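Local coordinates for ancylostoma secreted protein 1 (Necator americanus, PDB 3NT8) that is a secreted two-CAP-domain protein of a human hookworm, probably associated with the transition of infective larvae to parasitism, at residues 38-43 with 171-176. Sequence-based numbering, arbitrary orientation.
Sequences QAFLDF and LAVSCI
Phe40 reaches from helix 34-52 onto strand 170-177 and meets Val173 and Cys175 there, a buried helix-on-sheet contact made by one aromatic ring and free of hydrogen bonds between the two segments. The strand residues are two apart, so both side chains emerge from the same face of the sheet, toward the helix, while Ser174 between them points away and its OG is hydrogen-bonded to Gln101 NE2 and to the backbone O of Asn102. CG1 of Val173 comes up at the edge of the ring, nearly in its plane, 3.9 Å from Phe40 CZ; chi1 of -176°, which sets CG1 anti to the backbone N, brings this methyl rather than CG2 to the rim, where it touches both CE1 and CZ. The sulfur approaches differently. Cys175 SG stands 4.6 Å from the centroid of the Phe40 ring and 41° off its normal, an oblique sulfur-aromatic contact whose nearest ring atom is CD1. That sulfur is also tied to Cys162 on the adjacent strand 159-167, which Phe40 touches too, so the ring packs against both halves of a disulfide linking two antiparallel neighbours. Ile119 and Leu123 of helix 119-127 add further apolar contacts to Phe40. Helix packing on a central sheet is characteristic of the alpha-beta-alpha sandwich of the CAP domain; here, in the N-terminal of two, the Cys162-Cys175 bridge lies at that interface.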
loop_
_atom_site.group_PDB
_atom_site.type_symbol
_atom_site.label_atom_id
_atom_site.label_comp_id
_atom_site.label_asym_id
_atom_site.label_seq_id
_atom_site.Cartn_x
_atom_site.Cartn_y
_atom_site.Cartn_z
ATOM N N GLN A 38 3.636 -16.823 -21.381
ATOM C CA GLN A 38 2.273 -17.228 -21.224
ATOM C C GLN A 38 2.257 -18.177 -20.037
ATOM O O GLN A 38 1.351 -18.139 -19.290
ATOM C CB GLN A 38 1.792 -17.877 -22.532
ATOM C CG GLN A 38 0.288 -18.186 -22.567
ATOM C CD GLN A 38 -0.522 -16.930 -22.788
ATOM O OE1 GLN A 38 -0.357 -16.271 -23.823
ATOM N NE2 GLN A 38 -1.351 -16.539 -21.806
ATOM N N ALA A 39 3.307 -18.969 -19.811
ATOM C CA ALA A 39 3.309 -19.847 -18.657
ATOM C C ALA A 39 3.505 -19.101 -17.294
ATOM O O ALA A 39 2.914 -19.483 -16.317
ATOM C CB ALA A 39 4.282 -20.976 -18.822
ATOM N N PHE A 40 4.356 -18.084 -17.252
ATOM C CA PHE A 40 4.411 -17.177 -16.122
ATOM C C PHE A 40 3.077 -16.489 -15.867
ATOM O O PHE A 40 2.582 -16.466 -14.735
ATOM C CB PHE A 40 5.483 -16.113 -16.337
ATOM C CG PHE A 40 6.884 -16.626 -16.173
ATOM C CD1 PHE A 40 7.301 -17.168 -14.969
ATOM C CD2 PHE A 40 7.788 -16.541 -17.225
ATOM C CE1 PHE A 40 8.619 -17.620 -14.843
ATOM C CE2 PHE A 40 9.077 -16.952 -17.116
ATOM C CZ PHE A 40 9.498 -17.500 -15.929
ATOM N N LEU A 41 2.513 -15.897 -16.900
ATOM C CA LEU A 41 1.317 -15.114 -16.716
ATOM C C LEU A 41 0.132 -15.961 -16.273
ATOM O O LEU A 41 -0.604 -15.529 -15.387
ATOM C CB LEU A 41 0.997 -14.354 -17.980
ATOM C CG LEU A 41 -0.162 -13.375 -17.939
ATOM C CD1 LEU A 41 0.134 -12.220 -17.006
ATOM C CD2 LEU A 41 -0.488 -12.895 -19.381
ATOM N N ASP A 42 -0.088 -17.118 -16.923
ATOM C CA ASP A 42 -1.224 -17.984 -16.623
ATOM C C ASP A 42 -1.151 -18.555 -15.206
ATOM O O ASP A 42 -2.175 -18.642 -14.479
ATOM C CB ASP A 42 -1.265 -19.153 -17.637
ATOM C CG ASP A 42 -1.728 -18.721 -19.010
ATOM O OD1 ASP A 42 -2.194 -17.556 -19.168
ATOM O OD2 ASP A 42 -1.659 -19.571 -19.927
ATOM N N PHE A 43 0.047 -18.971 -14.802
ATOM C CA PHE A 43 0.183 -19.572 -13.470
ATOM C C PHE A 43 -0.244 -18.511 -12.407
ATOM O O PHE A 43 -0.929 -18.818 -11.412
ATOM C CB PHE A 43 1.611 -20.103 -13.243
ATOM C CG PHE A 43 1.756 -20.959 -11.994
ATOM C CD1 PHE A 43 1.933 -22.357 -12.105
ATOM C CD2 PHE A 43 1.734 -20.388 -10.720
ATOM C CE1 PHE A 43 2.051 -23.134 -10.971
ATOM C CE2 PHE A 43 1.854 -21.187 -9.579
ATOM C CZ PHE A 43 2.041 -22.558 -9.712
ATOM N N LEU A 171 20.873 -21.807 -12.931
ATOM C CA LEU A 171 19.692 -21.200 -13.566
ATOM C C LEU A 171 19.006 -20.275 -12.585
ATOM O O LEU A 171 18.666 -20.662 -11.509
ATOM C CB LEU A 171 18.695 -22.275 -14.029
ATOM C CG LEU A 171 17.357 -21.769 -14.609
ATOM C CD1 LEU A 171 17.495 -21.141 -15.984
ATOM C CD2 LEU A 171 16.406 -22.890 -14.722
ATOM N N ALA A 172 18.801 -19.040 -12.981
ATOM C CA ALA A 172 18.060 -18.156 -12.110
ATOM C C ALA A 172 16.734 -17.852 -12.813
ATOM O O ALA A 172 16.713 -17.614 -14.046
ATOM C CB ALA A 172 18.871 -16.887 -11.836
ATOM N N VAL A 173 15.650 -17.978 -12.055
ATOM C CA VAL A 173 14.299 -17.665 -12.502
ATOM C C VAL A 173 13.694 -16.649 -11.534
ATOM O O VAL A 173 13.817 -16.815 -10.341
ATOM C CB VAL A 173 13.405 -18.906 -12.516
ATOM C CG1 VAL A 173 12.033 -18.518 -13.103
ATOM C CG2 VAL A 173 14.079 -20.068 -13.294
ATOM N N SER A 174 13.111 -15.582 -12.060
ATOM C CA SER A 174 12.781 -14.393 -11.257
ATOM C C SER A 174 11.553 -13.680 -11.864
ATOM O O SER A 174 11.324 -13.756 -13.018
ATOM C CB SER A 174 13.971 -13.407 -11.106
ATOM O OG SER A 174 13.655 -12.335 -10.169
ATOM N N CYS A 175 10.766 -13.022 -11.026
ATOM C CA CYS A 175 9.587 -12.255 -11.461
ATOM C C CYS A 175 9.607 -11.035 -10.593
ATOM O O CYS A 175 9.993 -11.113 -9.428
ATOM C CB CYS A 175 8.248 -13.011 -11.224
ATOM S SG CYS A 175 7.896 -14.441 -12.232
ATOM N N ILE A 176 9.207 -9.906 -11.192
ATOM C CA ILE A 176 9.035 -8.642 -10.490
ATOM C C ILE A 176 7.598 -8.177 -10.645
ATOM O O ILE A 176 6.921 -8.559 -11.612
ATOM C CB ILE A 176 9.992 -7.495 -11.001
ATOM C CG1 ILE A 176 10.055 -7.451 -12.509
ATOM C CG2 ILE A 176 11.378 -7.616 -10.452
ATOM C CD1 ILE A 176 10.625 -6.178 -12.973
#